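Local coordinates for formimidoylglutamase (Bacillus subtilis, PDB 3M1R), which hydrolyses N-formimidoyl-L-glutamate to L-glutamate and formamide in histidine degradation, as a metal-dependent member of the arginase family, at residues A305-V308 with L309-A312; D21-K24 with M25-I29; E290-P293 with T294-F297. All blocks are in the same frame, centred on the assembly; numbering follows the deposited sequence.

Interaction 1. Residues A305-V308 with L309-A312; sequences AAHV and LLHA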
ATOM      1  N   ALA D 305     -21.306   3.572  -2.345  1.00 28.85           N
ATOM      2  CA  ALA D 305     -22.375   3.391  -1.363  1.00 31.19           C
ATOM      3  C   ALA D 305     -23.078   4.726  -1.047  1.00 34.82           C
ATOM      4  O   ALA D 305     -24.309   4.801  -0.990  1.00 32.26           O
ATOM      5  CB  ALA D 305     -21.820   2.749  -0.085  1.00 24.72           C
ATOM      6  N   ALA D 306     -22.293   5.781  -0.846  1.00 34.37           N
ATOM      7  CA  ALA D 306     -22.865   7.099  -0.581  1.00 30.75           C
ATOM      8  C   ALA D 306     -23.762   7.533  -1.742  1.00 29.12           C
ATOM      9  O   ALA D 306     -24.816   8.108  -1.530  1.00 29.33           O
ATOM     10  CB  ALA D 306     -21.763   8.126  -0.319  1.00 19.81           C
ATOM     11  N   HIS D 307     -23.357   7.227  -2.972  1.00 27.93           N
ATOM     12  CA  HIS D 307     -24.179   7.574  -4.125  1.00 30.28           C
ATOM     13  C   HIS D 307     -25.472   6.766  -4.190  1.00 28.94           C
ATOM     14  O   HIS D 307     -26.489   7.258  -4.666  1.00 32.01           O
ATOM     15  CB  HIS D 307     -23.384   7.487  -5.426  1.00 28.60           C
ATOM     16  CG  HIS D 307     -22.621   8.737  -5.734  1.00 26.17           C
ATOM     17  ND1 HIS D 307     -21.540   9.161  -4.986  1.00 33.98           N
ATOM     18  CD2 HIS D 307     -22.782   9.664  -6.709  1.00 24.97           C
ATOM     19  CE1 HIS D 307     -21.075  10.292  -5.482  1.00 25.20           C
ATOM     20  NE2 HIS D 307     -21.809  10.614  -6.530  1.00 33.85           N
ATOM     21  N   VAL D 308     -25.438   5.526  -3.707  1.00 32.61           N
ATOM     22  CA  VAL D 308     -26.672   4.767  -3.554  1.00 33.51           C
ATOM     23  C   VAL D 308     -27.631   5.515  -2.615  1.00 33.70           C
ATOM     24  O   VAL D 308     -28.838   5.524  -2.824  1.00 36.96           O
ATOM     25  CB  VAL D 308     -26.419   3.352  -2.997  1.00 31.84           C
ATOM     26  CG1 VAL D 308     -27.722   2.668  -2.696  1.00 29.72           C
ATOM     27  CG2 VAL D 308     -25.562   2.522  -3.961  1.00 29.30           C
ATOM     28  N   LEU D 309     -27.083   6.115  -1.563  1.00 34.74           N
ATOM     29  CA  LEU D 309     -27.871   6.886  -0.611  1.00 39.27           C
ATOM     30  C   LEU D 309     -28.470   8.128  -1.287  1.00 39.27           C
ATOM     31  O   LEU D 309     -29.670   8.386  -1.185  1.00 41.35           O
ATOM     32  CB  LEU D 309     -27.008   7.297   0.584  1.00 38.42           C
ATOM     33  CG  LEU D 309     -27.191   6.480   1.867  1.00 44.71           C
ATOM     34  CD1 LEU D 309     -27.958   5.192   1.604  1.00 32.57           C
ATOM     35  CD2 LEU D 309     -25.857   6.212   2.574  1.00 41.29           C
ATOM     36  N   LEU D 310     -27.625   8.876  -1.986  1.00 27.48           N
ATOM     37  CA  LEU D 310     -28.065  10.039  -2.740  1.00 31.26           C
ATOM     38  C   LEU D 310     -29.176   9.702  -3.730  1.00 36.89           C
ATOM     39  O   LEU D 310     -30.148  10.431  -3.801  1.00 33.08           O
ATOM     40  CB  LEU D 310     -26.888  10.715  -3.442  1.00 34.36           C
ATOM     41  CG  LEU D 310     -25.910  11.362  -2.454  1.00 37.86           C
ATOM     42  CD1 LEU D 310     -24.624  11.795  -3.138  1.00 37.49           C
ATOM     43  CD2 LEU D 310     -26.563  12.553  -1.764  1.00 39.16           C
ATOM     44  N   HIS D 311     -29.052   8.591  -4.459  1.00 34.37           N
ATOM     45  CA  HIS D 311     -30.033   8.241  -5.477  1.00 35.66           C
ATOM     46  C   HIS D 311     -31.326   7.694  -4.880  1.00 38.21           C
ATOM     47  O   HIS D 311     -32.394   7.879  -5.432  1.00 45.73           O
ATOM     48  CB  HIS D 311     -29.452   7.295  -6.530  1.00 32.52           C
ATOM     49  CG  HIS D 311     -28.544   7.970  -7.509  1.00 35.32           C
ATOM     50  ND1 HIS D 311     -28.928   8.277  -8.798  1.00 40.65           N
ATOM     51  CD2 HIS D 311     -27.263   8.405  -7.389  1.00 34.68           C
ATOM     52  CE1 HIS D 311     -27.931   8.877  -9.427  1.00 37.79           C
ATOM     53  NE2 HIS D 311     -26.906   8.957  -8.596  1.00 39.62           N
ATOM     54  N   ALA D 312     -31.233   7.047  -3.733  1.00 38.68           N
ATOM     55  CA  ALA D 312     -32.432   6.653  -3.024  1.00 37.03           C
ATOM     56  C   ALA D 312     -33.173   7.886  -2.522  1.00 35.54           C
ATOM     57  O   ALA D 312     -34.389   7.982  -2.653  1.00 40.26           O
ATOM     58  CB  ALA D 312     -32.097   5.704  -1.863  1.00 32.61           C
TER
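Leu309 to Ala312 bond back to Ala305 to Val308 as successive turns of the helix 300-318, the last helix of the arginase-family fold, which lies against the parallel sheet. Four backbone bonds of the alpha-helical i to i+4 pattern tie the turns together: Leu309 N to Ala305 O, Leu310 N to Ala306 O, His311 N to His307 O and Ala312 N to Val308 O. The straightest is that of Leu310, with an N-H...O angle of 166°. Ala305, Val308, Leu309 and Ala312 rest on strand 283-289, while Ala306 and Leu310 meet helix 60-69. On a different flank are the two imidazoles. With CG beside its own backbone N (chi1 -76°), the His311 ring brings its edge to His307 O, which lies in the ring plane, 3.1 Å from His311 CD2. Leu310 approaches the other imidazole from above: CD1 lies over one face of the His307 ring, 4.5 Å from ND1. Further on, His311 meets Phe194 of a second subunit edge-to-face, and its NE2 bonds a diethylene glycol molecule, probably from the crystallisation liquor. His307 ND1 is hydrogen-bonded to Arg303 O, an acceptor only, which suggests that this nitrogen carries a proton. The backbone oxygen of His307 receives the N-H of His311 and probably also a weak, polarised C-H from CD2 of the His311 ring.

Interaction 2. Residues D21-K24 with M25-I29; sequences DVTK and MSDLI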
ATOM      1  N   ASP D  21     -21.290  29.118  -1.540  1.00 45.28           N
ATOM      2  CA  ASP D  21     -22.206  28.894  -2.651  1.00 45.54           C
ATOM      3  C   ASP D  21     -22.506  27.403  -2.802  1.00 50.41           C
ATOM      4  O   ASP D  21     -23.245  26.976  -3.695  1.00 56.14           O
ATOM      5  CB  ASP D  21     -21.613  29.460  -3.946  1.00 47.59           C
ATOM      6  CG  ASP D  21     -21.548  30.982  -3.945  1.00 53.55           C
ATOM      7  OD1 ASP D  21     -20.538  31.544  -4.436  1.00 54.74           O
ATOM      8  OD2 ASP D  21     -22.510  31.611  -3.449  1.00 55.04           O
ATOM      9  N   VAL D  22     -21.924  26.611  -1.916  1.00 41.91           N
ATOM     10  CA  VAL D  22     -22.088  25.164  -1.980  1.00 50.86           C
ATOM     11  C   VAL D  22     -22.952  24.653  -0.841  1.00 46.80           C
ATOM     12  O   VAL D  22     -22.876  25.150   0.287  1.00 44.92           O
ATOM     13  CB  VAL D  22     -20.715  24.462  -1.939  1.00 48.56           C
ATOM     14  CG1 VAL D  22     -20.860  22.933  -1.971  1.00 48.94           C
ATOM     15  CG2 VAL D  22     -19.872  24.951  -3.094  1.00 54.29           C
ATOM     16  N   THR D  23     -23.790  23.674  -1.151  1.00 42.93           N
ATOM     17  CA  THR D  23     -24.492  22.937  -0.114  1.00 46.28           C
ATOM     18  C   THR D  23     -24.169  21.464  -0.254  1.00 46.61           C
ATOM     19  O   THR D  23     -24.619  20.821  -1.202  1.00 46.81           O
ATOM     20  CB  THR D  23     -26.007  23.074  -0.190  1.00 48.80           C
ATOM     21  OG1 THR D  23     -26.378  24.441   0.032  1.00 56.97           O
ATOM     22  CG2 THR D  23     -26.633  22.199   0.892  1.00 40.37           C
ATOM     23  N   LYS D  24     -23.400  20.946   0.700  1.00 37.84           N
ATOM     24  CA  LYS D  24     -23.021  19.543   0.736  1.00 41.85           C
ATOM     25  C   LYS D  24     -23.854  18.847   1.792  1.00 41.15           C
ATOM     26  O   LYS D  24     -24.488  19.515   2.611  1.00 37.62           O
ATOM     27  CB  LYS D  24     -21.530  19.415   1.052  1.00 39.81           C
ATOM     28  CG  LYS D  24     -20.660  20.051  -0.017  1.00 46.81           C
ATOM     29  CD  LYS D  24     -19.190  19.852   0.252  1.00 51.97           C
ATOM     30  CE  LYS D  24     -18.793  20.441   1.605  1.00 62.86           C
ATOM     31  NZ  LYS D  24     -17.373  20.114   1.975  1.00 71.21           N
HETATM   32  N   MSE D  25     -23.858  17.515   1.782  1.00 37.91           N
HETATM   33  CA  MSE D  25     -24.671  16.781   2.734  1.00 34.50           C
HETATM   34  C   MSE D  25     -24.281  17.155   4.161  1.00 36.60           C
HETATM   35  O   MSE D  25     -25.115  17.157   5.067  1.00 38.70           O
HETATM   36  CB  MSE D  25     -24.563  15.269   2.496  1.00 34.49           C
HETATM   37  CG  MSE D  25     -25.290  14.808   1.241  1.00 38.12           C
HETATM   38 SE   MSE D  25     -27.237  15.174   1.281  0.86 50.19          SE
HETATM   39  CE  MSE D  25     -27.746  13.811   2.594  1.00 54.06           C
ATOM     40  N   SER D  26     -23.010  17.486   4.357  1.00 36.45           N
ATOM     41  CA  SER D  26     -22.550  17.896   5.682  1.00 36.43           C
ATOM     42  C   SER D  26     -23.300  19.117   6.220  1.00 41.42           C
ATOM     43  O   SER D  26     -23.364  19.320   7.425  1.00 47.82           O
ATOM     44  CB  SER D  26     -21.069  18.204   5.660  1.00 32.41           C
ATOM     45  OG  SER D  26     -20.757  18.970   4.520  1.00 40.90           O
ATOM     46  N   ASP D  27     -23.849  19.933   5.326  1.00 36.03           N
ATOM     47  CA  ASP D  27     -24.568  21.131   5.741  1.00 42.33           C
ATOM     48  C   ASP D  27     -25.994  20.777   6.138  1.00 44.63           C
ATOM     49  O   ASP D  27     -26.698  21.601   6.704  1.00 49.55           O
ATOM     50  CB  ASP D  27     -24.574  22.175   4.617  1.00 47.81           C
ATOM     51  CG  ASP D  27     -23.169  22.578   4.190  1.00 55.42           C
ATOM     52  OD1 ASP D  27     -22.331  22.860   5.072  1.00 54.80           O
ATOM     53  OD2 ASP D  27     -22.904  22.617   2.972  1.00 58.53           O
ATOM     54  N   LEU D  28     -26.415  19.548   5.845  1.00 40.79           N
ATOM     55  CA  LEU D  28     -27.825  19.166   6.019  1.00 41.13           C
ATOM     56  C   LEU D  28     -28.047  18.017   7.000  1.00 44.97           C
ATOM     57  O   LEU D  28     -29.177  17.679   7.321  1.00 48.47           O
ATOM     58  CB  LEU D  28     -28.435  18.791   4.673  1.00 36.14           C
ATOM     59  CG  LEU D  28     -28.560  19.896   3.640  1.00 39.95           C
ATOM     60  CD1 LEU D  28     -28.751  19.298   2.289  1.00 43.79           C
ATOM     61  CD2 LEU D  28     -29.751  20.773   3.998  1.00 48.77           C
ATOM     62  N   ILE D  29     -26.963  17.411   7.460  1.00 46.25           N
ATOM     63  CA  ILE D  29     -27.043  16.279   8.369  1.00 50.00           C
ATOM     64  C   ILE D  29     -26.795  16.767   9.783  1.00 52.31           C
ATOM     65  O   ILE D  29     -25.771  17.386  10.060  1.00 55.89           O
ATOM     66  CB  ILE D  29     -25.999  15.200   8.013  1.00 43.43           C
ATOM     67  CG1 ILE D  29     -26.358  14.509   6.697  1.00 34.66           C
ATOM     68  CG2 ILE D  29     -25.848  14.185   9.140  1.00 42.74           C
ATOM     69  CD1 ILE D  29     -25.340  13.428   6.281  1.00 30.49           C
TER
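Lys24 and Asp27 close a type I beta-turn on the chain leading into strand 29-31, an outer strand of the parallel sheet in this arginase-family fold. Asp27 N donates to Lys24 O at 2.8 Å, approaching from above the carbonyl plane, and the Asp27 carboxylate reaches back to the same residue: Lys24 N meets Asp27 OD2 at 2.9 Å in a nearly straight bond of 165°. OD2 takes this N-H on its anti side, 29° out of the carboxylate plane. The two bonds grip Lys24 at both backbone polar atoms and hold the aspartate against the start of the turn. A second turn overlaps the first by three residues, Leu28 N bonding Met25 O.

The well-packed side of this segment faces the protein. Selenomethionine Met25, the buried residue here, packs its bent chain against Leu68, Leu87 and, on helix 300-318, Leu310. Close by, Thr23 and Leu28 cross at about a right angle; Thr23 CG2, anti to the backbone N, meets Leu28 CD1 at 3.9 Å.

The opposite character belongs to the polar ends. Asp27 is exposed, its OD1 having a long, weak ion pair with Lys18. The ammonium of Lys24 leads away from the turn, and its NZ stays 6.2 Å from Asp27 OD2, so opposite charges are near one another without pairing; any attraction is probably slight. The stem of the lysine runs alongside Ser26, whose hydroxyl is hydrogen-bonded to Lys69 O. Ser26 OG lies 3.6 Å from Lys24 CB and, where the lysine chain bends, 3.8 Å from its CE.

Interaction 3. Residues E290-P293 with T294-F297; sequences EVDP and TLDF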
ATOM      1  N   GLU D 290     -21.935  -4.967   3.308  1.00 30.48           N
ATOM      2  CA  GLU D 290     -20.782  -5.628   2.719  1.00 31.15           C
ATOM      3  C   GLU D 290     -19.743  -4.686   2.122  1.00 32.97           C
ATOM      4  O   GLU D 290     -18.895  -5.098   1.339  1.00 34.20           O
ATOM      5  CB  GLU D 290     -21.219  -6.739   1.749  1.00 25.71           C
ATOM      6  CG  GLU D 290     -21.906  -7.912   2.470  1.00 32.50           C
ATOM      7  CD  GLU D 290     -20.956  -8.736   3.394  1.00 51.90           C
ATOM      8  OE1 GLU D 290     -21.301  -8.988   4.571  1.00 48.54           O
ATOM      9  OE2 GLU D 290     -19.870  -9.157   2.942  1.00 51.84           O
ATOM     10  N   VAL D 291     -19.775  -3.425   2.531  1.00 31.43           N
ATOM     11  CA  VAL D 291     -18.654  -2.540   2.238  1.00 29.94           C
ATOM     12  C   VAL D 291     -17.522  -2.759   3.245  1.00 28.04           C
ATOM     13  O   VAL D 291     -17.742  -2.705   4.453  1.00 32.47           O
ATOM     14  CB  VAL D 291     -19.094  -1.076   2.247  1.00 31.19           C
ATOM     15  CG1 VAL D 291     -17.896  -0.141   2.066  1.00 26.20           C
ATOM     16  CG2 VAL D 291     -20.135  -0.853   1.161  1.00 27.91           C
ATOM     17  N   ASP D 292     -16.307  -2.991   2.758  1.00 25.31           N
ATOM     18  CA  ASP D 292     -15.176  -3.162   3.666  1.00 25.88           C
ATOM     19  C   ASP D 292     -14.058  -2.156   3.345  1.00 24.65           C
ATOM     20  O   ASP D 292     -13.235  -2.365   2.460  1.00 31.18           O
ATOM     21  CB  ASP D 292     -14.673  -4.613   3.640  1.00 33.32           C
ATOM     22  CG  ASP D 292     -13.607  -4.904   4.719  1.00 36.94           C
ATOM     23  OD1 ASP D 292     -13.049  -3.946   5.301  1.00 37.82           O
ATOM     24  OD2 ASP D 292     -13.329  -6.104   4.972  1.00 30.14           O
ATOM     25  N   PRO D 293     -14.034  -1.054   4.078  1.00 27.44           N
ATOM     26  CA  PRO D 293     -13.039  -0.006   3.861  1.00 29.54           C
ATOM     27  C   PRO D 293     -11.596  -0.513   3.926  1.00 29.47           C
ATOM     28  O   PRO D 293     -10.759   0.075   3.243  1.00 31.83           O
ATOM     29  CB  PRO D 293     -13.280   0.946   5.036  1.00 31.12           C
ATOM     30  CG  PRO D 293     -14.657   0.649   5.502  1.00 32.63           C
ATOM     31  CD  PRO D 293     -14.907  -0.774   5.232  1.00 28.81           C
ATOM     32  N   THR D 294     -11.292  -1.540   4.734  1.00 29.22           N
ATOM     33  CA  THR D 294      -9.901  -2.028   4.854  1.00 26.01           C
ATOM     34  C   THR D 294      -9.484  -2.800   3.610  1.00 32.29           C
ATOM     35  O   THR D 294      -8.311  -3.084   3.409  1.00 33.76           O
ATOM     36  CB  THR D 294      -9.694  -2.955   6.082  1.00 29.96           C
ATOM     37  OG1 THR D 294     -10.442  -4.175   5.908  1.00 35.13           O
ATOM     38  CG2 THR D 294     -10.159  -2.278   7.330  1.00 27.05           C
ATOM     39  N   LEU D 295     -10.447  -3.151   2.772  1.00 24.06           N
ATOM     40  CA  LEU D 295     -10.134  -3.886   1.557  1.00 26.84           C
ATOM     41  C   LEU D 295     -10.214  -2.948   0.334  1.00 30.91           C
ATOM     42  O   LEU D 295      -9.932  -3.373  -0.792  1.00 28.44           O
ATOM     43  CB  LEU D 295     -11.138  -5.025   1.382  1.00 24.59           C
ATOM     44  CG  LEU D 295     -10.858  -6.469   1.790  1.00 36.63           C
ATOM     45  CD1 LEU D 295      -9.564  -6.644   2.597  1.00 34.41           C
ATOM     46  CD2 LEU D 295     -12.060  -7.019   2.514  1.00 34.32           C
ATOM     47  N   ASP D 296     -10.591  -1.680   0.554  1.00 23.67           N
ATOM     48  CA  ASP D 296     -10.980  -0.799  -0.566  1.00 21.59           C
ATOM     49  C   ASP D 296      -9.783  -0.117  -1.230  1.00 25.98           C
ATOM     50  O   ASP D 296      -8.723   0.032  -0.624  1.00 27.94           O
ATOM     51  CB  ASP D 296     -11.971   0.273  -0.092  1.00 23.55           C
ATOM     52  CG  ASP D 296     -12.925   0.763  -1.210  1.00 24.24           C
ATOM     53  OD1 ASP D 296     -12.906   0.201  -2.338  1.00 23.03           O
ATOM     54  OD2 ASP D 296     -13.728   1.697  -0.929  1.00 25.67           O
ATOM     55  N   PHE D 297      -9.946   0.309  -2.476  1.00 29.16           N
ATOM     56  CA  PHE D 297      -8.978   1.235  -3.032  1.00 27.60           C
ATOM     57  C   PHE D 297      -9.447   2.655  -2.768  1.00 22.93           C
ATOM     58  O   PHE D 297     -10.522   3.044  -3.209  1.00 27.20           O
ATOM     59  CB  PHE D 297      -8.739   1.033  -4.523  1.00 34.74           C
ATOM     60  CG  PHE D 297      -7.705   1.963  -5.064  1.00 36.73           C
ATOM     61  CD1 PHE D 297      -8.075   3.166  -5.662  1.00 36.47           C
ATOM     62  CD2 PHE D 297      -6.361   1.680  -4.905  1.00 35.39           C
ATOM     63  CE1 PHE D 297      -7.112   4.047  -6.129  1.00 33.21           C
ATOM     64  CE2 PHE D 297      -5.384   2.558  -5.379  1.00 37.83           C
ATOM     65  CZ  PHE D 297      -5.765   3.743  -5.997  1.00 35.02           C
TER
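Asp292 OD1 is gripped twice by Thr294, whose backbone N and OG1 both donate to it. The hydroxyl makes the shorter bond, OG1 to OD1 at 2.7 Å, on the syn side of the oxygen; the N-H comes to the anti side at 3.0 Å with a bent angle of 137°. Both donors come from the same face of the carboxylate plane, each about a third of a right angle out of it. What brings the carboxylate across is the torsion of Asp292, which sets CG opposite the backbone N (chi1 -172°). The other oxygen, OD2, is bonded to Gly56 N, and both oxygens of the carboxylate are thereby held.

The bond from Thr294 N makes an Asx turn, and it is superposed on a type I beta-turn in which Leu295 N donates to Asp292 O at 2.9 Å, with Pro293 and Thr294 at the corners. The turn lies in the loop that joins strand 283-289 of the arginase-family fold to helix 300-318. The Pro293 ring packs on Ala60 and Thr63 of helix 60-69. Its carbonyl oxygen, Pro293 O, accepts a weak bond from Asp296 N, at 3.2 Å.

How the interactions relate
Interaction 1 is core and the other two are surface contacts, and the chemistry follows: repeated helical backbone bonds among mostly buried side chains in one, beta-turns whose backbone bond is joined by an aspartate carboxylate in the others. In interaction 2 the carboxylate takes a backbone N-H from earlier in the chain, in interaction 3 from later. Both touch the helix of interaction 1, interaction 3 through Val291, ahead of its turn. Leu310 CD2 packs on Met25 CG at 4.0 Å, and Ala305 CB meets Val291 CG2 at 4.2 Å. Segment 290-297 leads from strand 283-289 towards that helix, whereas 21-29 leads into an outer strand. Interactions 2 and 3 do not touch, their nearest atoms being about 16 Å apart.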